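Local coordinates for glutamate receptor kainate-like protein (Pleurobrachia bachei, PDB 4ZDM), which binds glycine in the ligand-binding domain of a ctenophore ionotropic glutamate receptor subunit, and so probably gates a glycine-activated ion channel, at residues F58-P61 with E62-F66; G78-R81 with D82-N86; L95-A99 with V100-D104; F219-R222 with K223-F227. One frame throughout, in Å; residues are numbered along the deposited sequence.

Contact 1 of 4, residues F58-P61 with E62-F66; sequences FITP and EDLKF. With GLY (glycine), chain B.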
loop_
_atom_site.group_PDB
_atom_site.type_symbol
_atom_site.label_atom_id
_atom_site.label_comp_id
_atom_site.label_asym_id
_atom_site.label_seq_id
_atom_site.Cartn_x
_atom_site.Cartn_y
_atom_site.Cartn_z
ATOM N N PHE A 58 1.116 9.379 3.067
ATOM C CA PHE A 58 -0.223 9.874 2.865
ATOM C C PHE A 58 -0.677 9.658 1.453
ATOM O O PHE A 58 0.129 9.784 0.496
ATOM C CB PHE A 58 -0.272 11.394 3.148
ATOM C CG PHE A 58 -0.083 11.802 4.578
ATOM C CD1 PHE A 58 -0.351 10.966 5.645
ATOM C CD2 PHE A 58 0.333 13.109 4.899
ATOM C CE1 PHE A 58 -0.208 11.388 6.937
ATOM C CE2 PHE A 58 0.476 13.506 6.189
ATOM C CZ PHE A 58 0.231 12.658 7.221
ATOM N N ILE A 59 -1.959 9.410 1.211
ATOM C CA ILE A 59 -2.491 9.272 -0.125
ATOM C C ILE A 59 -3.751 10.100 -0.178
ATOM O O ILE A 59 -4.655 9.956 0.663
ATOM C CB ILE A 59 -2.805 7.804 -0.514
ATOM C CG1 ILE A 59 -1.476 7.004 -0.606
ATOM C CG2 ILE A 59 -3.620 7.759 -1.832
ATOM C CD1 ILE A 59 -1.637 5.607 -1.107
ATOM N N THR A 60 -3.821 11.015 -1.137
ATOM C CA THR A 60 -4.971 11.890 -1.364
ATOM C C THR A 60 -5.806 11.340 -2.506
ATOM O O THR A 60 -5.262 11.036 -3.602
ATOM C CB THR A 60 -4.463 13.296 -1.739
ATOM O OG1 THR A 60 -3.606 13.754 -0.712
ATOM C CG2 THR A 60 -5.583 14.285 -1.859
ATOM N N PRO A 61 -7.122 11.186 -2.314
ATOM C CA PRO A 61 -7.919 10.630 -3.415
ATOM C C PRO A 61 -7.937 11.557 -4.599
ATOM O O PRO A 61 -8.013 12.770 -4.453
ATOM C CB PRO A 61 -9.321 10.494 -2.826
ATOM C CG PRO A 61 -9.323 11.393 -1.653
ATOM C CD PRO A 61 -7.926 11.441 -1.121
ATOM N N GLU A 62 -7.917 10.957 -5.783
ATOM C CA GLU A 62 -7.970 11.754 -7.007
ATOM C C GLU A 62 -9.163 12.713 -7.044
ATOM O O GLU A 62 -9.058 13.857 -7.514
ATOM C CB GLU A 62 -8.004 10.810 -8.212
ATOM C CG GLU A 62 -6.848 9.821 -8.212
ATOM C CD GLU A 62 -6.849 8.904 -9.419
ATOM O OE1 GLU A 62 -7.432 9.283 -10.463
ATOM O OE2 GLU A 62 -6.265 7.805 -9.314
ATOM N N ASP A 63 -10.309 12.239 -6.559
ATOM C CA ASP A 63 -11.542 13.013 -6.624
ATOM C C ASP A 63 -11.727 14.057 -5.532
ATOM O O ASP A 63 -12.681 14.844 -5.600
ATOM C CB ASP A 63 -12.744 12.058 -6.690
ATOM C CG ASP A 63 -13.021 11.255 -5.409
ATOM O OD1 ASP A 63 -12.396 11.575 -4.370
ATOM O OD2 ASP A 63 -13.852 10.311 -5.532
ATOM N N LEU A 64 -10.789 14.099 -4.580
ATOM C CA LEU A 64 -10.779 15.054 -3.498
ATOM C C LEU A 64 -12.111 15.086 -2.722
ATOM O O LEU A 64 -12.505 16.097 -2.120
ATOM C CB LEU A 64 -10.401 16.425 -4.043
ATOM C CG LEU A 64 -8.921 16.604 -4.361
ATOM C CD1 LEU A 64 -8.757 17.935 -5.104
ATOM C CD2 LEU A 64 -8.057 16.574 -3.110
ATOM N N LYS A 65 -12.763 13.928 -2.610
ATOM C CA LYS A 65 -14.016 13.793 -1.875
ATOM C C LYS A 65 -13.824 13.034 -0.557
ATOM O O LYS A 65 -13.001 12.122 -0.479
ATOM C CB LYS A 65 -15.071 13.055 -2.694
ATOM C CG LYS A 65 -15.534 13.828 -3.979
ATOM C CD LYS A 65 -16.426 13.007 -4.797
ATOM C CE LYS A 65 -16.820 13.763 -6.069
ATOM N NZ LYS A 65 -17.604 12.860 -6.953
ATOM N N PHE A 66 -14.565 13.422 0.467
ATOM C CA PHE A 66 -14.435 12.718 1.751
ATOM C C PHE A 66 -15.043 11.343 1.664
ATOM O O PHE A 66 -14.425 10.346 2.015
ATOM C CB PHE A 66 -15.057 13.554 2.875
ATOM C CG PHE A 66 -14.125 14.586 3.426
ATOM C CD1 PHE A 66 -13.774 15.727 2.696
ATOM C CD2 PHE A 66 -13.533 14.433 4.672
ATOM C CE1 PHE A 66 -12.841 16.626 3.212
ATOM C CE2 PHE A 66 -12.644 15.370 5.184
ATOM C CZ PHE A 66 -12.296 16.468 4.422
HETATM N N GLY B . -15.362 15.905 8.022
HETATM C CA GLY B . -16.085 15.777 6.730
HETATM C C GLY B . -16.538 14.396 6.409
HETATM O O GLY B . -17.261 14.168 5.426
HETATM O OXT GLY B . -16.181 13.419 7.135
#

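Contact 2 of 4, residues G78-R81 with D82-N86; sequences GLIR and DLLDN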
loop_
_atom_site.group_PDB
_atom_site.type_symbol
_atom_site.label_atom_id
_atom_site.label_comp_id
_atom_site.label_asym_id
_atom_site.label_seq_id
_atom_site.Cartn_x
_atom_site.Cartn_y
_atom_site.Cartn_z
ATOM N N GLY A 78 -14.168 8.891 -2.975
ATOM C CA GLY A 78 -13.356 9.628 -2.030
ATOM C C GLY A 78 -12.456 8.779 -1.164
ATOM O O GLY A 78 -11.957 7.700 -1.554
ATOM N N LEU A 79 -12.233 9.268 0.045
ATOM C CA LEU A 79 -11.365 8.589 0.990
ATOM C C LEU A 79 -11.872 7.191 1.316
ATOM O O LEU A 79 -11.106 6.260 1.502
ATOM C CB LEU A 79 -11.283 9.368 2.284
ATOM C CG LEU A 79 -10.601 10.737 2.218
ATOM C CD1 LEU A 79 -10.997 11.637 3.398
ATOM C CD2 LEU A 79 -9.122 10.541 2.203
ATOM N N ILE A 80 -13.186 7.057 1.433
ATOM C CA ILE A 80 -13.773 5.770 1.819
ATOM C C ILE A 80 -13.579 4.751 0.717
ATOM O O ILE A 80 -13.258 3.589 1.042
ATOM C CB ILE A 80 -15.242 5.971 2.251
ATOM C CG1 ILE A 80 -15.268 6.899 3.484
ATOM C CG2 ILE A 80 -15.936 4.630 2.545
ATOM C CD1 ILE A 80 -16.601 7.220 4.025
ATOM N N ARG A 81 -13.713 5.125 -0.551
ATOM C CA ARG A 81 -13.442 4.153 -1.608
ATOM C C ARG A 81 -11.957 3.718 -1.617
ATOM O O ARG A 81 -11.650 2.536 -1.803
ATOM C CB ARG A 81 -13.861 4.738 -2.964
ATOM C CG ARG A 81 -13.598 3.812 -4.140
ATOM C CD ARG A 81 -14.275 2.470 -3.959
ATOM N NE ARG A 81 -14.308 1.696 -5.196
ATOM C CZ ARG A 81 -15.231 1.826 -6.146
ATOM N NH1 ARG A 81 -16.215 2.708 -6.026
ATOM N NH2 ARG A 81 -15.162 1.071 -7.224
ATOM N N ASP A 82 -11.027 4.628 -1.341
ATOM C CA ASP A 82 -9.620 4.243 -1.301
ATOM C C ASP A 82 -9.370 3.261 -0.161
ATOM O O ASP A 82 -8.568 2.324 -0.274
ATOM C CB ASP A 82 -8.699 5.463 -1.141
ATOM C CG ASP A 82 -8.374 6.148 -2.453
ATOM O OD1 ASP A 82 -8.951 5.774 -3.523
ATOM O OD2 ASP A 82 -7.571 7.146 -2.382
ATOM N N LEU A 83 -9.992 3.467 0.991
ATOM C CA LEU A 83 -9.877 2.561 2.140
ATOM C C LEU A 83 -10.468 1.175 1.833
ATOM O O LEU A 83 -9.833 0.148 2.070
ATOM C CB LEU A 83 -10.559 3.188 3.353
ATOM C CG LEU A 83 -10.576 2.355 4.616
ATOM C CD1 LEU A 83 -9.181 2.176 5.207
ATOM C CD2 LEU A 83 -11.488 2.966 5.644
ATOM N N LEU A 84 -11.680 1.153 1.293
ATOM C CA LEU A 84 -12.290 -0.138 0.948
ATOM C C LEU A 84 -11.531 -0.899 -0.107
ATOM O O LEU A 84 -11.493 -2.141 -0.063
ATOM C CB LEU A 84 -13.732 0.090 0.518
ATOM C CG LEU A 84 -14.673 0.481 1.632
ATOM C CD1 LEU A 84 -16.027 0.964 1.106
ATOM C CD2 LEU A 84 -14.879 -0.635 2.628
ATOM N N ASP A 85 -10.888 -0.181 -1.003
ATOM C CA ASP A 85 -10.099 -0.804 -2.053
ATOM C C ASP A 85 -8.709 -1.216 -1.597
ATOM O O ASP A 85 -7.937 -1.721 -2.399
ATOM C CB ASP A 85 -9.920 0.151 -3.240
ATOM C CG ASP A 85 -11.179 0.369 -4.048
ATOM O OD1 ASP A 85 -12.113 -0.435 -3.928
ATOM O OD2 ASP A 85 -11.165 1.361 -4.845
ATOM N N ASN A 86 -8.320 -0.936 -0.347
ATOM C CA ASN A 86 -6.992 -1.241 0.150
ATOM C C ASN A 86 -5.914 -0.353 -0.454
ATOM O O ASN A 86 -4.720 -0.623 -0.245
ATOM C CB ASN A 86 -6.644 -2.728 -0.082
ATOM C CG ASN A 86 -6.042 -3.373 1.128
ATOM O OD1 ASN A 86 -4.886 -3.262 1.378
ATOM N ND2 ASN A 86 -6.842 -4.101 1.869
HETATM O O HOH W 1 -11.281 7.387 -4.260
HETATM O O HOH W 2 -13.353 -1.036 -6.600
#

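Contact 3 of 4, residues L95-A99 with V100-D104; sequences LSNNA and VRKAD. With GLY (glycine), chain B.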
loop_
_atom_site.group_PDB
_atom_site.type_symbol
_atom_site.label_atom_id
_atom_site.label_comp_id
_atom_site.label_asym_id
_atom_site.label_seq_id
_atom_site.Cartn_x
_atom_site.Cartn_y
_atom_site.Cartn_z
ATOM N N LEU A 95 -12.847 12.454 10.163
ATOM C CA LEU A 95 -13.885 11.764 9.399
ATOM C C LEU A 95 -15.125 11.606 10.241
ATOM O O LEU A 95 -15.103 11.007 11.331
ATOM C CB LEU A 95 -13.400 10.393 8.923
ATOM C CG LEU A 95 -14.243 9.746 7.843
ATOM C CD1 LEU A 95 -14.147 10.482 6.513
ATOM C CD2 LEU A 95 -13.880 8.275 7.670
ATOM N N SER A 96 -16.230 12.175 9.773
ATOM C CA SER A 96 -17.448 12.158 10.532
ATOM C C SER A 96 -18.088 10.783 10.534
ATOM O O SER A 96 -18.313 10.149 9.489
ATOM C CB SER A 96 -18.418 13.178 9.952
ATOM O OG SER A 96 -17.717 14.404 9.875
ATOM N N ASN A 97 -18.449 10.335 11.749
ATOM C CA ASN A 97 -19.079 9.053 11.967
ATOM C C ASN A 97 -20.565 9.226 11.787
ATOM O O ASN A 97 -21.225 9.920 12.556
ATOM C CB ASN A 97 -18.711 8.574 13.374
ATOM C CG ASN A 97 -19.261 7.241 13.721
ATOM O OD1 ASN A 97 -20.231 6.771 13.119
ATOM N ND2 ASN A 97 -18.605 6.588 14.702
ATOM N N ASN A 98 -21.085 8.645 10.721
ATOM C CA ASN A 98 -22.529 8.620 10.488
ATOM C C ASN A 98 -22.926 7.197 10.177
ATOM O O ASN A 98 -22.090 6.309 9.882
ATOM C CB ASN A 98 -22.979 9.615 9.405
ATOM C CG ASN A 98 -22.441 9.310 8.036
ATOM O OD1 ASN A 98 -22.508 8.189 7.563
ATOM N ND2 ASN A 98 -21.960 10.333 7.368
ATOM N N ALA A 99 -24.232 6.925 10.266
ATOM C CA ALA A 99 -24.705 5.562 10.177
ATOM C C ALA A 99 -24.515 4.972 8.801
ATOM O O ALA A 99 -24.242 3.768 8.685
ATOM C CB ALA A 99 -26.201 5.501 10.572
ATOM N N VAL A 100 -24.600 5.767 7.766
ATOM C CA VAL A 100 -24.408 5.191 6.440
ATOM C C VAL A 100 -22.952 4.712 6.238
ATOM O O VAL A 100 -22.713 3.624 5.683
ATOM C CB VAL A 100 -24.809 6.158 5.375
ATOM C CG1 VAL A 100 -24.619 5.494 4.041
ATOM C CG2 VAL A 100 -26.288 6.522 5.505
ATOM N N ARG A 101 -21.967 5.510 6.671
ATOM C CA ARG A 101 -20.599 5.056 6.641
ATOM C C ARG A 101 -20.309 3.898 7.555
ATOM O O ARG A 101 -19.584 2.973 7.157
ATOM C CB ARG A 101 -19.689 6.230 7.005
ATOM C CG ARG A 101 -19.704 7.366 5.985
ATOM C CD ARG A 101 -18.943 8.585 6.485
ATOM N NE ARG A 101 -18.840 9.580 5.407
ATOM C CZ ARG A 101 -18.204 10.726 5.557
ATOM N NH1 ARG A 101 -17.742 11.102 6.755
ATOM N NH2 ARG A 101 -18.030 11.542 4.534
ATOM N N LYS A 102 -20.831 3.926 8.773
ATOM C CA LYS A 102 -20.546 2.904 9.774
ATOM C C LYS A 102 -21.073 1.527 9.330
ATOM O O LYS A 102 -20.575 0.486 9.820
ATOM C CB LYS A 102 -21.117 3.327 11.135
ATOM C CG LYS A 102 -20.716 2.433 12.303
ATOM C CD LYS A 102 -21.442 2.894 13.563
ATOM C CE LYS A 102 -21.787 1.728 14.508
ATOM N NZ LYS A 102 -22.909 2.083 15.481
ATOM N N ALA A 103 -22.035 1.500 8.397
ATOM C CA ALA A 103 -22.481 0.209 7.872
ATOM C C ALA A 103 -21.362 -0.523 7.158
ATOM O O ALA A 103 -21.344 -1.741 7.093
ATOM C CB ALA A 103 -23.635 0.419 6.919
ATOM N N ASP A 104 -20.445 0.228 6.575
ATOM C CA ASP A 104 -19.460 -0.329 5.671
ATOM C C ASP A 104 -17.982 -0.195 6.136
ATOM O O ASP A 104 -17.157 -0.966 5.683
ATOM C CB ASP A 104 -19.591 0.301 4.295
ATOM C CG ASP A 104 -20.884 -0.069 3.589
ATOM O OD1 ASP A 104 -21.466 -1.141 3.913
ATOM O OD2 ASP A 104 -21.307 0.713 2.706
HETATM N N GLY B . -15.362 15.905 8.022
HETATM C CA GLY B . -16.085 15.777 6.730
HETATM C C GLY B . -16.538 14.396 6.409
HETATM O O GLY B . -17.261 14.168 5.426
HETATM O OXT GLY B . -16.181 13.419 7.135
#

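Contact 4 of 4, residues F219-R222 with K223-F227; sequences FGLR and KNSPF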
loop_
_atom_site.group_PDB
_atom_site.type_symbol
_atom_site.label_atom_id
_atom_site.label_comp_id
_atom_site.label_asym_id
_atom_site.label_seq_id
_atom_site.Cartn_x
_atom_site.Cartn_y
_atom_site.Cartn_z
ATOM N N PHE A 219 -10.977 8.604 13.066
ATOM C CA PHE A 219 -10.297 7.978 11.937
ATOM C C PHE A 219 -11.147 6.840 11.414
ATOM O O PHE A 219 -11.952 6.240 12.139
ATOM C CB PHE A 219 -8.911 7.493 12.335
ATOM C CG PHE A 219 -7.895 8.594 12.656
ATOM C CD1 PHE A 219 -8.147 9.928 12.449
ATOM C CD2 PHE A 219 -6.647 8.209 13.124
ATOM C CE1 PHE A 219 -7.139 10.888 12.733
ATOM C CE2 PHE A 219 -5.651 9.162 13.398
ATOM C CZ PHE A 219 -5.897 10.468 13.206
ATOM N N GLY A 220 -10.971 6.507 10.135
ATOM C CA GLY A 220 -11.685 5.435 9.464
ATOM C C GLY A 220 -10.811 4.218 9.218
ATOM O O GLY A 220 -9.666 4.395 8.782
ATOM N N LEU A 221 -11.359 3.010 9.450
ATOM C CA LEU A 221 -10.615 1.773 9.285
ATOM C C LEU A 221 -11.508 0.758 8.639
ATOM O O LEU A 221 -12.734 0.844 8.775
ATOM C CB LEU A 221 -10.138 1.166 10.616
ATOM C CG LEU A 221 -9.070 1.960 11.401
ATOM C CD1 LEU A 221 -9.645 3.113 12.150
ATOM C CD2 LEU A 221 -8.376 1.019 12.387
ATOM N N ARG A 222 -10.942 -0.201 7.921
ATOM C CA ARG A 222 -11.752 -1.326 7.452
ATOM C C ARG A 222 -12.272 -2.107 8.648
ATOM O O ARG A 222 -11.649 -2.173 9.699
ATOM C CB ARG A 222 -10.941 -2.247 6.507
ATOM C CG ARG A 222 -10.675 -1.635 5.155
ATOM C CD ARG A 222 -9.923 -2.612 4.253
ATOM N NE ARG A 222 -8.565 -2.861 4.700
ATOM C CZ ARG A 222 -7.546 -2.045 4.421
ATOM N NH1 ARG A 222 -7.728 -0.977 3.687
ATOM N NH2 ARG A 222 -6.330 -2.314 4.903
ATOM N N LYS A 223 -13.429 -2.741 8.449
ATOM C CA LYS A 223 -13.930 -3.662 9.466
ATOM C C LYS A 223 -12.900 -4.760 9.772
ATOM O O LYS A 223 -12.172 -5.217 8.908
ATOM C CB LYS A 223 -15.264 -4.261 9.010
ATOM C CG LYS A 223 -16.338 -3.216 8.929
ATOM C CD LYS A 223 -17.643 -3.850 8.555
ATOM C CE LYS A 223 -18.767 -2.883 8.782
ATOM N NZ LYS A 223 -20.014 -3.689 8.923
ATOM N N ASN A 224 -12.872 -5.167 11.026
ATOM C CA ASN A 224 -12.023 -6.269 11.485
ATOM C C ASN A 224 -10.549 -5.979 11.401
ATOM O O ASN A 224 -9.691 -6.850 11.266
ATOM C CB ASN A 224 -12.338 -7.561 10.704
ATOM C CG ASN A 224 -13.786 -7.993 10.889
ATOM O OD1 ASN A 224 -14.251 -8.125 12.019
ATOM N ND2 ASN A 224 -14.521 -8.098 9.793
ATOM N N SER A 225 -10.207 -4.693 11.498
ATOM C CA SER A 225 -8.807 -4.329 11.434
ATOM C C SER A 225 -8.041 -4.830 12.628
ATOM O O SER A 225 -8.448 -4.564 13.767
ATOM C CB SER A 225 -8.640 -2.807 11.366
ATOM O OG SER A 225 -7.253 -2.493 11.383
ATOM N N PRO A 226 -6.885 -5.437 12.368
ATOM C CA PRO A 226 -6.108 -5.913 13.503
ATOM C C PRO A 226 -5.467 -4.810 14.311
ATOM O O PRO A 226 -4.999 -5.127 15.423
ATOM C CB PRO A 226 -5.070 -6.826 12.840
ATOM C CG PRO A 226 -4.929 -6.347 11.468
ATOM C CD PRO A 226 -6.299 -5.823 11.065
ATOM N N PHE A 227 -5.393 -3.580 13.813
ATOM C CA PHE A 227 -4.732 -2.541 14.572
ATOM C C PHE A 227 -5.725 -1.521 15.165
ATOM O O PHE A 227 -5.320 -0.567 15.803
ATOM C CB PHE A 227 -3.613 -1.855 13.740
ATOM C CG PHE A 227 -4.060 -1.304 12.419
ATOM C CD1 PHE A 227 -4.635 -0.056 12.325
ATOM C CD2 PHE A 227 -3.889 -2.030 11.280
ATOM C CE1 PHE A 227 -5.046 0.454 11.125
ATOM C CE2 PHE A 227 -4.268 -1.509 10.058
ATOM C CZ PHE A 227 -4.866 -0.287 9.981
HETATM O O HOH W 3 -11.808 -2.144 12.425
#

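Contact 1 of 4, residues F58-P61 with E62-F66
Leu64 N donates to Pro61 O at 3.1 Å and closes a type I beta turn over Pro61, Glu62, Asp63 and Leu64. The bond is fairly straight, 155° at the hydrogen, but the donor stands well above the carbonyl plane. A second backbone grip comes from a side chain. Asp63 OD1 accepts from Lys65 N at 3.0 Å, which makes an Asx turn, and the N-H meets the carboxylate from above its plane. Asp63 CG sits between its own backbone N and carbonyl carbon (chi1 69°), and this folds the carboxylate back over the turn. The other oxygen, OD2, accepts from Gly78 N, so both oxygens hold backbone.

One apolar contact flanks the turn: Thr60 CG2 meets Leu64 CD2 at 3.6 Å. The proline ring also approaches the carboxylate in van der Waals contact, with Pro61 CB 3.6 Å from Asp63 OD1.

Ligand contact falls to Phe66. Its CB is 3.4 Å from O of the bound glycine, and CD2 is 3.5 Å from the ligand CA. The same ring makes a cation-pi contact with Arg147. With an alanine in place of Phe66, a gap would probably open beside the ligand and Arg147 would lose its aromatic partner.

The turn follows strand 54-59 and leads toward helix 78-84. Pro61 and Phe66 both rest on Leu79 of that helix, and Lys65 is paired with Leu79 through the backbone.

Contact 2 of 4, residues G78-R81 with D82-N86
Helix 78-84 carries this contact, and a Schellman motif ends it at Asn86. Asp82 N, Leu83 N, Leu84 N and Asp85 N donate to the carbonyl oxygens four residues earlier, Gly78 O, Leu79 O, Ile80 O and Arg81 O. The straightest, Leu84 N to Ile80 O, is 2.9 Å with 171° at the hydrogen. Asn86 has positive phi, and its N bonds back to Leu83 O at 3.1 Å.

Arg81 and Asp85 form a salt bridge one turn apart. It belongs to one of two modelled Arg81 conformers and is not firmly fixed. Arg81 CG is anti to the backbone N (chi1 179°) and the chain bends at the next bond, which brings NE in front of the two carboxylate oxygens. NE lies 3.2 Å from Asp85 OD2 and 3.3 Å from Asp85 OD1; both hydrogen bonds are weak. The guanidinium and carboxylate planes stand 82° apart, with the carboxylate at the guanidinium edge. In this conformer a water accepts from Arg81 NH2 at 2.8 Å and donates to Asp85 OD1. Arg81 NH1 is held by Trp76 O. Ile80 CG2 and Leu84 CD1 lie side by side, 3.9 Å apart.

Replacing Asp85 by an alanine takes away both carboxylate oxygens, and Arg81 NE would probably be left without its acidic mate. Two weak bonds to one nitrogen suggest a pair probably held more by charge than by well-aimed hydrogen bonds.

Contact 3 of 4, residues L95-A99 with V100-D104
Arg101 reaches from its helix back to the strand end and grips the bound glycine. Its CB lies 3.5 Å from Asn98 OD1, and CG touches the same oxygen. CD passes Ser96 O at 3.4 Å and packs near Asn98 ND2. NE lies 3.8 Å from Asn98 ND2 and is hydrogen-bonded elsewhere in the structure. The extended chain, CG to NE (chi2 172°, chi3 173°), carries the guanidinium to the ligand, and CZ faces the carboxylate. NH1 donates twice. One bond goes to Ser96 O at 3.0 Å, on a lone pair in the carbonyl plane, and the other to glycine OXT at 2.8 Å. NH2 donates to glycine O at 2.9 Å and also to Gly67 O. Each ligand carboxylate oxygen thus meets its own guanidinium nitrogen. This is the arginine-carboxylate pairing known from ionotropic glutamate receptors. Ser96 N adds a nearly straight bond to OXT at 2.9 Å. Ser96 OG is bonded to Glu191 and takes a weak bond from the ligand N.

Asn98 is the N-cap of helix 99-102. Its OD1 accepts from Arg101 N at 2.9 Å, nearly linear at 176°, and its O accepts from Lys102 N. The cap is likely to steady the backbone from which the arginine extends. Asn98 ND2 bonds Asn148 OD1, at the start of helix 148-155.

Strand 94-96 runs beside strand 205-221. Helix 99-102 follows, and Leu95 and Arg101 pack on Phe107 of strand 106-107.

Contact 4 of 4, residues F219-R222 with K223-F227
Ser225 OG sits over the centre of the Phe227 ring, 3.2 Å above its plane, while Leu221 CD2 reaches over the turn to Phe227 CE1, 3.6 Å away. Phe227 CG lies between its own backbone N and carbonyl carbon (chi1 55°), and this folds the ring back toward the serine. Leu221 CD2 also lies 3.8 Å from Ser225 OG, so the leucine methyl touches both.

Ser225 OG accepts from Phe227 N at 3.2 Å with an angle of 158°, which makes an ST turn. The serine oxygen is anti to its own backbone N (chi1 177°), and from there it can face the N-H two residues on. Phe227 is the N-cap residue of helix 228-240, so the ST turn leads the chain into that helix.

A type II beta turn from Arg222 to Ser225 comes first and takes the chain out of strand 205-221. Its closing bond, Ser225 N to Arg222 O, is weak at 3.4 Å and well bent. A water bridges the same two atoms. It donates to Arg222 O at 2.7 Å and accepts from Ser225 N at 3.1 Å.

The two basic side chains look elsewhere for partners. Arg222 forms a salt bridge with Asp89 through NH2, and its NH1 donates to Thr88 O and Leu83 O. Lys223 NZ donates to Ala103 O.

In the fold
All four contacts are local and follow one another in series; none nests in or crosses another. Contact 1 closes the turn after strand 54-59, and contact 2 is the helix that comes next, joined to it by backbone and side-chain bonds. Contact 3 closes the turn from strand 94-96 into helix 99-102. It meets contact 2 where Ile80 packs on Arg101, and it shares the bound glycine with contact 1. Contact 4, far along the chain, turns strand 205-221 toward helix 228-240. Leu83 CD2 of contact 2 packs on Gly220 and Leu221 there, and Leu95 CD2 of contact 3 also rests on Gly220, across neighbouring strands of the sheet.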